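Local coordinates for protein acyl-CoA dehydrogenase (Geobacillus kaustophilus, PDB 2PG0) that probably uses bound FAD to dehydrogenate acyl chains at the alpha-beta position, as a tetrameric member of the acyl-CoA dehydrogenase family, at residues A19-R22 against K23-E26; S74-I77 against N78-E82; T267-Y270 against V271-R274. All coordinates share one frame; numbering follows the deposited sequence.

Interaction 1: residues A19-R22 against K23-E26; sequences AAFR and KFLE
The backbone N-H of Lys23 bonds Ala19 O, N to O 3.0 Å, the first of four i to i+4 bonds that join these two turns of one alpha-helix. Phe24 follows, its N bonded to Ala20 O and its CD2 lying 4.2 Å from Phe21 CE1; both rings meet Phe55 edge-to-face, and Met50 of helix 44-52 packs on them. This turn belongs to helix 12-28 of the N-terminal helical domain, and Phe21, Phe24 and Leu25 are among the residues that pack on helices 44-52 and 71-84. Leu25 sends CD1 over one face of the Phe21 ring in a CH-pi contact, 4.1 Å from the centroid and 26° off the normal, displaced toward the rim. The Phe21 ring is brought there by a CG anti to the backbone N (chi1 -173°). An alanine at Leu25 would take away the methyl over that face, and is likely to open a gap toward Leu81 and let the Phe21 ring shift. Glu26 closes the turn with N on Arg22 O at 2.8 Å, while its OE2 lies 3.7 Å from Arg22 CD. Water 1 bridges Glu26 OE2 and Arg22 NH1, and that same NH1 makes a salt bridge to Glu80.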
# COMPACT_ATOMS: atom_id res chain seq x y z
N ALA A 19 -23.31 29.45 -6.09
CA ALA A 19 -24.55 29.13 -6.79
C ALA A 19 -24.67 29.91 -8.11
O ALA A 19 -25.07 29.34 -9.13
CB ALA A 19 -25.76 29.40 -5.89
N ALA A 20 -24.30 31.19 -8.08
CA ALA A 20 -24.34 32.04 -9.28
C ALA A 20 -23.34 31.55 -10.34
O ALA A 20 -23.66 31.49 -11.53
CB ALA A 20 -24.07 33.50 -8.92
N PHE A 21 -22.14 31.22 -9.89
CA PHE A 21 -21.09 30.73 -10.79
C PHE A 21 -21.47 29.36 -11.36
O PHE A 21 -21.29 29.12 -12.56
CB PHE A 21 -19.73 30.71 -10.07
CG PHE A 21 -18.57 30.39 -10.98
CD1 PHE A 21 -18.37 31.10 -12.17
CD2 PHE A 21 -17.67 29.38 -10.64
CE1 PHE A 21 -17.30 30.80 -13.01
CE2 PHE A 21 -16.59 29.08 -11.47
CZ PHE A 21 -16.40 29.78 -12.66
N ARG A 22 -22.03 28.48 -10.53
CA ARG A 22 -22.50 27.18 -11.03
C ARG A 22 -23.59 27.34 -12.09
O ARG A 22 -23.64 26.59 -13.07
CB ARG A 22 -23.01 26.30 -9.89
CG ARG A 22 -23.28 24.85 -10.31
CD ARG A 22 -23.99 24.08 -9.22
NE ARG A 22 -23.27 24.12 -7.94
CZ ARG A 22 -22.28 23.29 -7.61
NH1 ARG A 22 -21.87 22.35 -8.45
NH2 ARG A 22 -21.70 23.42 -6.42
N LYS A 23 -24.47 28.33 -11.90
CA LYS A 23 -25.52 28.61 -12.88
C LYS A 23 -24.93 29.01 -14.23
O LYS A 23 -25.39 28.56 -15.28
CB LYS A 23 -26.48 29.68 -12.37
CG LYS A 23 -27.73 29.84 -13.24
CD LYS A 23 -28.75 30.75 -12.58
CE LYS A 23 -30.06 30.72 -13.37
NZ LYS A 23 -31.22 31.13 -12.52
N PHE A 24 -23.90 29.86 -14.20
CA PHE A 24 -23.16 30.24 -15.39
C PHE A 24 -22.58 29.00 -16.10
O PHE A 24 -22.75 28.82 -17.31
CB PHE A 24 -22.06 31.24 -15.03
CG PHE A 24 -21.15 31.60 -16.16
CD1 PHE A 24 -21.51 32.58 -17.08
CD2 PHE A 24 -19.92 30.96 -16.31
CE1 PHE A 24 -20.66 32.92 -18.13
CE2 PHE A 24 -19.06 31.29 -17.36
CZ PHE A 24 -19.43 32.28 -18.27
N LEU A 25 -21.91 28.15 -15.33
CA LEU A 25 -21.26 26.95 -15.88
C LEU A 25 -22.24 25.92 -16.41
O LEU A 25 -21.94 25.22 -17.39
CB LEU A 25 -20.34 26.31 -14.83
CG LEU A 25 -19.15 27.15 -14.36
CD1 LEU A 25 -18.38 26.38 -13.28
CD2 LEU A 25 -18.23 27.53 -15.52
N GLU A 26 -23.40 25.80 -15.77
CA GLU A 26 -24.42 24.86 -16.22
C GLU A 26 -24.88 25.16 -17.65
O GLU A 26 -25.25 24.25 -18.39
CB GLU A 26 -25.60 24.82 -15.25
CG GLU A 26 -25.37 23.85 -14.08
CD GLU A 26 -26.35 24.02 -12.92
OE1 GLU A 26 -27.19 24.95 -12.97
OE2 GLU A 26 -26.28 23.22 -11.95
O HOH W 1 -23.73 21.47 -11.00

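Interaction 2: residues S74-I77 against N78-E82; sequences SVVI and NEELE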
# COMPACT_ATOMS: atom_id res chain seq x y z
N SER A 74 -11.58 32.80 -5.22
CA SER A 74 -10.76 31.99 -6.14
C SER A 74 -10.90 30.50 -5.86
O SER A 74 -10.92 29.70 -6.80
CB SER A 74 -9.29 32.41 -6.08
OG SER A 74 -9.07 33.58 -6.85
N VAL A 75 -10.98 30.13 -4.58
CA VAL A 75 -11.22 28.74 -4.20
C VAL A 75 -12.53 28.24 -4.83
O VAL A 75 -12.56 27.18 -5.46
CB VAL A 75 -11.26 28.56 -2.67
CG1 VAL A 75 -11.63 27.11 -2.30
CG2 VAL A 75 -9.91 28.94 -2.06
N VAL A 76 -13.59 29.04 -4.69
CA VAL A 76 -14.89 28.68 -5.27
C VAL A 76 -14.79 28.51 -6.79
O VAL A 76 -15.27 27.51 -7.33
CB VAL A 76 -15.98 29.72 -4.91
CG1 VAL A 76 -17.24 29.47 -5.73
CG2 VAL A 76 -16.29 29.65 -3.41
N ILE A 77 -14.18 29.48 -7.47
CA ILE A 77 -14.06 29.44 -8.92
C ILE A 77 -13.34 28.16 -9.35
O ILE A 77 -13.83 27.42 -10.21
CB ILE A 77 -13.36 30.71 -9.48
CG1 ILE A 77 -14.31 31.92 -9.40
CG2 ILE A 77 -12.92 30.51 -10.94
CD1 ILE A 77 -13.63 33.27 -9.57
N ASN A 78 -12.18 27.90 -8.75
CA ASN A 78 -11.39 26.75 -9.18
C ASN A 78 -12.05 25.42 -8.88
O ASN A 78 -11.95 24.48 -9.68
CB ASN A 78 -9.98 26.84 -8.61
CG ASN A 78 -9.25 28.09 -9.08
OD1 ASN A 78 -9.59 28.66 -10.12
ND2 ASN A 78 -8.28 28.52 -8.31
N GLU A 79 -12.75 25.34 -7.75
CA GLU A 79 -13.50 24.12 -7.40
C GLU A 79 -14.61 23.88 -8.41
O GLU A 79 -14.75 22.77 -8.95
CB GLU A 79 -14.09 24.22 -6.00
CG GLU A 79 -13.10 23.98 -4.88
CD GLU A 79 -13.72 24.06 -3.50
OE1 GLU A 79 -14.94 24.36 -3.38
OE2 GLU A 79 -12.97 23.83 -2.53
N GLU A 80 -15.40 24.92 -8.68
CA GLU A 80 -16.51 24.79 -9.61
C GLU A 80 -16.07 24.46 -11.04
O GLU A 80 -16.73 23.70 -11.75
CB GLU A 80 -17.42 26.02 -9.56
CG GLU A 80 -18.21 26.16 -8.24
CD GLU A 80 -19.00 24.92 -7.86
OE1 GLU A 80 -19.73 24.38 -8.72
OE2 GLU A 80 -18.92 24.49 -6.69
N LEU A 81 -14.94 25.02 -11.46
CA LEU A 81 -14.39 24.71 -12.78
C LEU A 81 -13.91 23.25 -12.87
O LEU A 81 -14.09 22.60 -13.90
CB LEU A 81 -13.27 25.68 -13.15
CG LEU A 81 -13.69 27.10 -13.55
CD1 LEU A 81 -12.47 27.98 -13.68
CD2 LEU A 81 -14.50 27.11 -14.85
N GLU A 82 -13.29 22.76 -11.80
CA GLU A 82 -12.86 21.36 -11.77
C GLU A 82 -14.05 20.41 -11.81
O GLU A 82 -13.99 19.35 -12.42
CB GLU A 82 -11.96 21.07 -10.56
CG GLU A 82 -11.32 19.65 -10.55
CD GLU A 82 -10.35 19.41 -11.72
OE1 GLU A 82 -9.70 20.37 -12.19
OE2 GLU A 82 -10.22 18.25 -12.15
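Val75 and Glu79 run side by side along one flank of this buried helix, Val75 CG1 touching Glu79 OE2 at 3.6 Å, while on another flank Ile77 CG2 meets Leu81 CD1 at 3.8 Å. The backbone is fully regular here: Asn78 N, Glu79 N, Glu80 N and Leu81 N are given in turn to the carbonyl oxygens of Ser74, Val75, Val76 and Ile77. The first is nearly straight, with Asn78 N to Ser74 O at 2.9 Å and 169° at the hydrogen, and Glu82 N continues the series on Asn78 O.

The polar side chains look outward from the helix for their partners. Asn78 has CG anti to its own carbonyl carbon (chi1 -60°), which folds the amide back over the preceding turn; ND2 comes 3.3 Å from Ser74 O at an angle too poor for a hydrogen bond, and bonds instead to Asp96 OD2. Ser74 OG binds OD1 of the same aspartate, so two residues one turn apart grip a single carboxylate. Glu79, extended beyond CG, divides its oxygens between Arg18 at OE1 and Arg302 at OE2. Glu80 bends at chi2 (-53°), its OE1 paired with Arg22 and its OE2 with Arg18 and Lys83.

Helix 71-84 thus carries adjacent buried glutamates within the N-terminal domain, each facing more than one basic group. Such surroundings would be expected to stabilise both carboxylates as anions and to tie this helix by charge to helix 12-28 and, through Arg302, to helix 285-313.

Interaction 3: residues T267-Y270 against V271-R274; sequences TKQY and VKQR. With FAD (flavin-adenine dinucleotide), chain D.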
# COMPACT_ATOMS: atom_id res chain seq x y z
N THR A 267 -18.72 7.17 -8.54
CA THR A 267 -18.61 5.75 -8.22
C THR A 267 -19.74 5.31 -7.30
O THR A 267 -20.36 4.26 -7.53
CB THR A 267 -17.25 5.44 -7.56
OG1 THR A 267 -16.20 5.91 -8.40
CG2 THR A 267 -17.07 3.94 -7.33
N LYS A 268 -20.01 6.11 -6.28
CA LYS A 268 -21.06 5.79 -5.32
C LYS A 268 -22.40 5.66 -6.04
O LYS A 268 -23.13 4.68 -5.83
CB LYS A 268 -21.14 6.85 -4.23
CG LYS A 268 -22.17 6.53 -3.14
CD LYS A 268 -21.98 7.43 -1.92
CE LYS A 268 -22.33 8.88 -2.23
NZ LYS A 268 -21.81 9.84 -1.18
N GLN A 269 -22.70 6.63 -6.89
CA GLN A 269 -23.95 6.62 -7.65
C GLN A 269 -24.03 5.42 -8.58
O GLN A 269 -25.08 4.78 -8.69
CB GLN A 269 -24.17 7.94 -8.39
CG GLN A 269 -24.55 9.10 -7.45
CD GLN A 269 -25.57 8.70 -6.37
OE1 GLN A 269 -26.68 8.23 -6.68
NE2 GLN A 269 -25.21 8.89 -5.09
N TYR A 270 -22.91 5.09 -9.24
CA TYR A 270 -22.90 3.94 -10.14
C TYR A 270 -23.19 2.62 -9.43
O TYR A 270 -24.07 1.86 -9.86
CB TYR A 270 -21.59 3.84 -10.93
CG TYR A 270 -21.66 2.73 -11.95
CD1 TYR A 270 -22.34 2.92 -13.16
CD2 TYR A 270 -21.09 1.47 -11.70
CE1 TYR A 270 -22.43 1.90 -14.10
CE2 TYR A 270 -21.18 0.44 -12.65
CZ TYR A 270 -21.86 0.67 -13.84
OH TYR A 270 -21.97 -0.33 -14.79
N VAL A 271 -22.46 2.33 -8.36
CA VAL A 271 -22.60 1.05 -7.67
C VAL A 271 -23.95 0.91 -6.95
O VAL A 271 -24.44 -0.20 -6.74
CB VAL A 271 -21.40 0.72 -6.72
CG1 VAL A 271 -20.10 0.60 -7.51
CG2 VAL A 271 -21.27 1.76 -5.59
N LYS A 272 -24.57 2.04 -6.61
CA LYS A 272 -25.90 2.04 -5.99
C LYS A 272 -27.00 1.64 -6.98
O LYS A 272 -28.04 1.11 -6.57
CB LYS A 272 -26.21 3.40 -5.34
CG LYS A 272 -25.53 3.57 -3.98
CD LYS A 272 -25.89 4.90 -3.32
CE LYS A 272 -27.31 4.87 -2.73
NZ LYS A 272 -27.59 6.10 -1.91
N GLN A 273 -26.76 1.86 -8.27
CA GLN A 273 -27.76 1.56 -9.31
C GLN A 273 -27.46 0.30 -10.13
O GLN A 273 -28.32 -0.18 -10.88
CB GLN A 273 -27.94 2.76 -10.25
CG GLN A 273 -28.25 4.10 -9.58
CD GLN A 273 -29.57 4.12 -8.81
OE1 GLN A 273 -29.59 4.15 -7.57
NE2 GLN A 273 -30.69 4.14 -9.54
N ARG A 274 -26.24 -0.22 -10.03
CA ARG A 274 -25.85 -1.41 -10.77
C ARG A 274 -26.20 -2.67 -9.98
O ARG A 274 -25.88 -2.77 -8.80
CB ARG A 274 -24.34 -1.38 -11.07
CG ARG A 274 -23.80 -2.62 -11.79
CD ARG A 274 -24.35 -2.71 -13.21
NE ARG A 274 -23.74 -3.80 -13.98
CZ ARG A 274 -24.09 -4.13 -15.22
NH1 ARG A 274 -25.05 -3.45 -15.84
NH2 ARG A 274 -23.48 -5.13 -15.84
PA FAD D . -20.03 -5.82 -13.48
O1A FAD D . -21.30 -5.01 -13.58
O2A FAD D . -20.23 -7.32 -13.45
O5B FAD D . -19.21 -5.38 -12.17
C5B FAD D . -18.81 -4.04 -12.00
C4B FAD D . -18.00 -3.95 -10.72
O4B FAD D . -18.78 -4.47 -9.67
C3B FAD D . -16.73 -4.79 -10.79
O3B FAD D . -15.60 -3.97 -10.65
C2B FAD D . -16.74 -5.66 -9.56
O2B FAD D . -15.73 -5.17 -8.71
C1B FAD D . -18.02 -5.32 -8.84
N9A FAD D . -18.73 -6.53 -8.40
C8A FAD D . -19.69 -7.27 -9.07
N7A FAD D . -20.07 -8.30 -8.28
C5A FAD D . -19.37 -8.23 -7.12
C6A FAD D . -19.35 -9.01 -5.97
N6A FAD D . -20.17 -10.06 -5.85
N1A FAD D . -18.50 -8.67 -4.94
C2A FAD D . -17.67 -7.57 -5.02
N3A FAD D . -17.70 -6.80 -6.16
C4A FAD D . -18.53 -7.12 -7.19
N1 FAD D . -16.83 -10.10 -22.66
C2 FAD D . -17.02 -11.20 -23.48
O2 FAD D . -17.89 -12.03 -23.22
N3 FAD D . -16.23 -11.37 -24.61
C4 FAD D . -15.25 -10.44 -24.91
O4 FAD D . -14.56 -10.61 -25.92
C4X FAD D . -15.04 -9.34 -24.08
N5 FAD D . -14.06 -8.40 -24.38
C5X FAD D . -13.89 -7.30 -23.56
C6 FAD D . -12.91 -6.36 -23.89
C7 FAD D . -12.71 -5.24 -23.09
C7M FAD D . -11.63 -4.27 -23.49
C8 FAD D . -13.50 -5.07 -21.95
C8M FAD D . -13.34 -3.89 -21.03
C9 FAD D . -14.48 -6.00 -21.63
C9A FAD D . -14.68 -7.13 -22.42
N10 FAD D . -15.65 -8.08 -22.10
C10 FAD D . -15.84 -9.17 -22.94
C1' FAD D . -16.47 -8.01 -20.82
C2' FAD D . -15.70 -8.16 -19.50
O2' FAD D . -15.39 -9.51 -19.23
C3' FAD D . -16.57 -7.58 -18.37
O3' FAD D . -16.47 -6.17 -18.43
C4' FAD D . -16.21 -8.08 -16.96
O4' FAD D . -16.47 -9.46 -16.84
C5' FAD D . -17.00 -7.36 -15.87
O5' FAD D . -18.38 -7.32 -16.19
P FAD D . -19.14 -5.90 -16.19
O1P FAD D . -18.40 -4.93 -17.07
O2P FAD D . -20.58 -6.09 -16.61
O3P FAD D . -19.02 -5.38 -14.66
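Val271 N bonds Thr267 O at 3.0 Å and 174°, but the bonding slackens toward Arg274: Tyr270 O takes Gln273 N at 3.1 Å, from well above the carbonyl plane, and Arg274 N only weakly. Val271 sets CG2 in the crowded position between backbone N and carbonyl carbon, 3.3 Å from Thr267 O, and packs against Val287 and Leu291 of helix 285-313. Lys268 and Lys272 lie alongside each other, with CG of Lys268 4.1 Å from CD of Lys272; the latter's NZ bonds Asp384 O of a second subunit.

At this end of the long helix of the C-terminal domain, the chain turns into the short strand pair 275-276 and 279-280 and presents an arginine to FAD. Tyr270 and Arg274 point the same way, ring and guanidinium planes 22° apart, with Tyr270 OH 3.7 Å from Arg274 CD; His344 stacks on the tyrosine ring. Arg274 bends at chi2 (67°) and carries its guanidinium to the pyrophosphate, where FAD O1A sits at the guanidinium edge. NE gives the firm bond to O1A, 2.8 Å, and NH2 adds a weak one, while NH1 reaches Pro132 O of a third subunit.

Overall arrangement
Interactions 1 and 2 are neighbouring turns of two packed helices in the N-terminal domain, their centres 11 Å apart. Arg22 NH1 and Glu80 OE1 form a salt bridge of 3.0 Å between them, and beside it the Phe21 ring lies against the other helix, CE2 3.5 Å from Ile77 O. Interaction 3 is in the C-terminal domain, its centre about 26 Å from each of the others and its nearest atoms about 14 Å away. It alone of the three touches FAD, through Arg274, at a site that other subunits help to complete. The side chain of Leu81 is about 11 Å from that of Thr162, which binds another FAD. Interaction 1 lies away from the FAD-binding residues.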